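Local structure of putative N-acetylmuramoyl-L-alanine amidase,autolysin cwp6 (5J72) at residues 32-37 / 43-48; 567-572 / 626-631. The protein probably hydrolyses the amide bond between N-acetylmuramoyl and L-alanine residues of peptidoglycan, while its CWB2 module anchors it to the cell wall. One frame throughout, in Å; residues are numbered along the deposited sequence.

How the contacts relate
The two contacts illustrate how a modular cell-wall protein holds its parts together by different kinds of contact. Contact 1 comes first along the chain and joins strands 30-39 and 42-51 in the N-terminal domain, whereas contact 2 comes later and joins helices 554-569 and 619-637 in the amidase region. Their centres lie about 62 Å apart on opposite sides of the chain's centre, and about 49 Å separates their nearest atoms. They share no strand, helix or sheet; the three CWB2 repeats intervene in sequence. One is a local hairpin ruled by backbone bonds, the other a side-chain contact closed across 53 intervening residues; the two do not touch and lie in different regions of the chain.

Contact 1: 32-37 / 43-48; sequences SITLNF and PLEATL
Ile-33 and Leu-48, Leu-35 and Ala-46, and Phe-37 and Leu-44 form three hydrogen-bonded pairs of an antiparallel beta hairpin, each joined by two N-H...O bonds. The shortest runs from Leu-48 N to Ile-33 O, 2.8 Å and nearly straight at 168°. In the pair nearest the turn one bond is tilted: Leu-44 N reaches Phe-37 O at 3.0 Å from 35° out of the carbonyl plane, while its partner bond, Phe-37 N to Leu-44 O, is nearly straight.

Thr-34 faces Thr-47 in a non-hydrogen-bonded pair, where the close backbones bring the two side chains together. In both threonines the hydroxyl is anti to the carbonyl carbon (chi1 -60° in Thr-34), which sets OG1 against OG1 at 3.2 Å in a further hydrogen bond. The stronger partner of the Thr-34 hydroxyl is Asn-81 ND2 of strand 72-82, which binds Ser-32 OG too.

The other face is apolar and buried. Here Leu-35 and Leu-48 meet at about a right angle, their CD1 methyls 3.8 Å apart, while Ile-33 CG1 packs on Leu-48 CB at 4.0 Å. Strand 16-24 covers Leu-48 through Ala-20 and Val-22, and Ile-61 of strand 56-63 rests on Ala-46 and Phe-37. At the turn-proximal end the Phe-37 ring presents its edge to a carbonyl, CD1 lying 3.5 Å from Leu-44 O.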
# COMPACT_ATOMS: atom_id res chain seq x y z
N SER A 32 -7.83 30.06 23.42
CA SER A 32 -6.73 29.20 22.97
C SER A 32 -5.89 28.79 24.15
O SER A 32 -6.02 29.39 25.23
CB SER A 32 -5.82 29.95 21.98
OG SER A 32 -5.11 30.97 22.66
N ILE A 33 -5.05 27.78 23.95
CA ILE A 33 -4.05 27.32 24.94
C ILE A 33 -2.75 27.14 24.18
O ILE A 33 -2.77 26.97 22.96
CB ILE A 33 -4.40 26.00 25.63
CG1 ILE A 33 -4.49 24.87 24.56
CG2 ILE A 33 -5.77 26.18 26.40
CD1 ILE A 33 -4.83 23.54 25.27
N THR A 34 -1.63 27.16 24.89
CA THR A 34 -0.33 26.98 24.29
C THR A 34 0.38 25.84 24.98
O THR A 34 0.50 25.83 26.20
CB THR A 34 0.50 28.25 24.43
OG1 THR A 34 -0.20 29.28 23.76
CG2 THR A 34 1.88 28.12 23.74
N LEU A 35 0.83 24.87 24.20
CA LEU A 35 1.55 23.71 24.75
C LEU A 35 3.02 24.05 24.60
O LEU A 35 3.41 24.54 23.50
CB LEU A 35 1.24 22.50 23.90
CG LEU A 35 -0.03 21.71 24.41
CD1 LEU A 35 -1.29 22.60 24.38
CD2 LEU A 35 -0.16 20.45 23.49
N ASN A 36 3.82 23.82 25.65
CA ASN A 36 5.25 24.07 25.54
C ASN A 36 5.94 22.74 25.70
O ASN A 36 5.65 21.98 26.62
CB ASN A 36 5.71 25.07 26.63
CG ASN A 36 7.19 25.28 26.56
OD1 ASN A 36 7.94 24.47 27.17
ND2 ASN A 36 7.71 26.26 25.76
N PHE A 37 6.87 22.43 24.77
CA PHE A 37 7.67 21.19 24.86
C PHE A 37 9.13 21.59 24.92
O PHE A 37 9.47 22.70 24.49
CB PHE A 37 7.52 20.38 23.54
CG PHE A 37 6.08 20.06 23.18
CD1 PHE A 37 5.33 20.91 22.39
CD2 PHE A 37 5.49 18.90 23.62
CE1 PHE A 37 4.01 20.60 22.04
CE2 PHE A 37 4.15 18.59 23.27
CZ PHE A 37 3.44 19.45 22.48
N PRO A 43 13.21 24.88 23.08
CA PRO A 43 11.74 24.90 23.21
C PRO A 43 11.03 24.78 21.88
O PRO A 43 11.56 25.15 20.82
CB PRO A 43 11.47 26.27 23.85
CG PRO A 43 12.58 27.18 23.21
CD PRO A 43 13.80 26.26 23.07
N LEU A 44 9.82 24.27 21.93
CA LEU A 44 8.95 24.13 20.74
C LEU A 44 7.54 24.43 21.28
O LEU A 44 7.19 23.89 22.33
CB LEU A 44 8.96 22.69 20.25
CG LEU A 44 8.00 22.45 19.01
CD1 LEU A 44 8.60 23.07 17.81
CD2 LEU A 44 7.93 20.97 18.73
N GLU A 45 6.77 25.26 20.65
CA GLU A 45 5.43 25.49 21.18
C GLU A 45 4.39 25.39 20.07
O GLU A 45 4.71 25.42 18.88
CB GLU A 45 5.34 26.83 21.90
CG GLU A 45 5.41 28.05 21.01
CD GLU A 45 5.06 29.31 21.79
OE1 GLU A 45 4.18 30.08 21.35
OE2 GLU A 45 5.68 29.50 22.86
N ALA A 46 3.12 25.19 20.49
CA ALA A 46 2.01 25.13 19.53
C ALA A 46 0.81 25.77 20.18
O ALA A 46 0.54 25.51 21.38
CB ALA A 46 1.68 23.69 19.18
N THR A 47 0.07 26.60 19.44
CA THR A 47 -1.12 27.23 20.01
C THR A 47 -2.34 26.53 19.44
O THR A 47 -2.42 26.35 18.23
CB THR A 47 -1.09 28.74 19.72
OG1 THR A 47 -0.07 29.24 20.58
CG2 THR A 47 -2.41 29.46 20.11
N LEU A 48 -3.27 26.09 20.31
CA LEU A 48 -4.46 25.35 19.88
C LEU A 48 -5.66 26.23 20.15
O LEU A 48 -5.80 26.75 21.27
CB LEU A 48 -4.53 24.02 20.70
CG LEU A 48 -3.21 23.22 20.72
CD1 LEU A 48 -3.52 21.93 21.40
CD2 LEU A 48 -2.65 22.96 19.27

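Contact 2: 567-572 / 626-631; sequences LEKFNM and GTQIGI
A helix-to-helix contact within the amidase region, away from the zinc site, brings Glu-568 and Lys-569, with Phe-570 in the loop that follows, against Gln-628 of helix 619-637, the residue of 626-631 that they touch. It is small, burying 148 Å² in all, and Gln-628 links the segments largely through one amide.

Gln-628 is bent at its second torsion (chi2 -51°), which folds its amide back toward residues 567-572. NE2 donates there to the backbone oxygen of Arg-565 and also to a water at 3.0 Å from NE2. The carbonyl of Arg-565, which can only accept, identifies this end of the amide as the nitrogen; the water is consistent with that. The same water donates to Glu-568 OE1, 2.7 Å away, bridging the segments; OE1 also forms a salt bridge with Arg-565, whose side chain and backbone thus serve both ends of the bridge.

The aliphatic part of Lys-569 lies over one face of the Gln-628 amide, the two chains crossing at about a right angle. Lys-569 CE stands 4.0 Å from Gln-628 NE2, and Lys-569 CB keeps 4.0 Å from Gln-628 CG; the still closer approach modelled for Lys-569 CG is doubtful. Nearby, Ile-629 packs on Ile-562 and Ile-566 of helix 554-569, and Phe-570 rests on Thr-624 and Met-625 of helix 619-637. Phe-570 turns its ring edge to the glutamine, with CE2 4.4 Å from Gln-628 CG.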
# COMPACT_ATOMS: atom_id res chain seq x y z
N LEU A 567 4.56 -20.71 -25.33
CA LEU A 567 3.68 -21.65 -26.01
C LEU A 567 3.03 -22.62 -25.01
O LEU A 567 1.98 -23.15 -25.33
CB LEU A 567 4.47 -22.35 -27.11
CG LEU A 567 4.81 -21.38 -28.30
CD1 LEU A 567 5.84 -21.99 -29.26
CD2 LEU A 567 3.51 -21.09 -29.06
N GLU A 568 3.63 -22.85 -23.81
CA GLU A 568 3.00 -23.73 -22.81
C GLU A 568 1.66 -23.15 -22.34
O GLU A 568 0.82 -23.92 -21.88
CB GLU A 568 3.97 -23.98 -21.59
CG GLU A 568 5.14 -24.86 -22.01
CD GLU A 568 6.12 -25.23 -20.88
OE1 GLU A 568 5.97 -24.72 -19.74
OE2 GLU A 568 7.05 -26.06 -21.15
N LYS A 569 1.41 -21.80 -22.46
CA LYS A 569 0.13 -21.21 -21.97
C LYS A 569 -0.64 -20.51 -23.03
O LYS A 569 -1.74 -20.07 -22.78
CB LYS A 569 0.36 -20.12 -20.89
CG LYS A 569 1.13 -20.59 -19.70
CD LYS A 569 0.27 -21.38 -18.76
CE LYS A 569 1.11 -22.53 -18.27
NZ LYS A 569 0.54 -23.15 -17.05
N PHE A 570 -0.06 -20.38 -24.20
CA PHE A 570 -0.71 -19.66 -25.26
C PHE A 570 -0.71 -20.47 -26.56
O PHE A 570 0.38 -20.75 -27.07
CB PHE A 570 0.07 -18.31 -25.51
CG PHE A 570 -0.11 -17.34 -24.36
CD1 PHE A 570 -1.24 -16.55 -24.27
CD2 PHE A 570 0.83 -17.26 -23.36
CE1 PHE A 570 -1.43 -15.69 -23.19
CE2 PHE A 570 0.64 -16.39 -22.27
CZ PHE A 570 -0.50 -15.62 -22.21
N ASN A 571 -1.89 -20.83 -27.11
CA ASN A 571 -1.88 -21.60 -28.35
C ASN A 571 -1.80 -20.65 -29.54
O ASN A 571 -2.80 -20.45 -30.23
CB ASN A 571 -3.16 -22.48 -28.50
CG ASN A 571 -2.97 -23.58 -29.55
N MET A 572 -0.62 -20.08 -29.78
CA MET A 572 -0.36 -19.16 -30.90
C MET A 572 0.59 -19.82 -31.87
O MET A 572 1.29 -20.76 -31.49
CB MET A 572 0.30 -17.86 -30.41
CG MET A 572 -0.62 -16.99 -29.61
SD MET A 572 0.30 -15.53 -29.01
CE MET A 572 -0.84 -14.90 -27.65
N GLY A 626 3.68 -12.24 -19.19
CA GLY A 626 4.95 -11.83 -18.59
C GLY A 626 5.54 -12.92 -17.71
O GLY A 626 6.76 -13.12 -17.67
N THR A 627 4.68 -13.59 -16.95
CA THR A 627 5.18 -14.66 -16.09
C THR A 627 5.91 -15.77 -16.93
O THR A 627 7.00 -16.20 -16.54
CB THR A 627 3.98 -15.35 -15.41
OG1 THR A 627 3.33 -14.33 -14.60
CG2 THR A 627 4.48 -16.59 -14.51
N GLN A 628 5.31 -16.22 -18.03
CA GLN A 628 5.95 -17.26 -18.87
C GLN A 628 7.30 -16.78 -19.38
O GLN A 628 8.29 -17.53 -19.41
CB GLN A 628 5.03 -17.64 -20.03
CG GLN A 628 3.69 -18.25 -19.62
CD GLN A 628 3.90 -19.40 -18.63
OE1 GLN A 628 3.58 -19.30 -17.44
NE2 GLN A 628 4.52 -20.52 -19.10
N ILE A 629 7.36 -15.49 -19.79
CA ILE A 629 8.63 -15.01 -20.21
C ILE A 629 9.63 -15.08 -19.06
O ILE A 629 10.78 -15.45 -19.27
CB ILE A 629 8.50 -13.55 -20.77
CG1 ILE A 629 7.65 -13.59 -22.07
CG2 ILE A 629 9.90 -12.96 -21.01
CD1 ILE A 629 7.25 -12.11 -22.62
N GLY A 630 9.17 -14.72 -17.81
CA GLY A 630 10.08 -14.75 -16.68
C GLY A 630 10.52 -16.21 -16.42
O GLY A 630 11.68 -16.44 -16.05
N ILE A 631 9.62 -17.15 -16.59
CA ILE A 631 10.00 -18.57 -16.32
C ILE A 631 11.08 -18.98 -17.36
O ILE A 631 12.09 -19.61 -16.99
CB ILE A 631 8.77 -19.51 -16.41
CG1 ILE A 631 7.80 -19.26 -15.21
CG2 ILE A 631 9.28 -21.05 -16.34
CD1 ILE A 631 6.38 -19.82 -15.49
O HOH W 1 4.71 -23.25 -17.84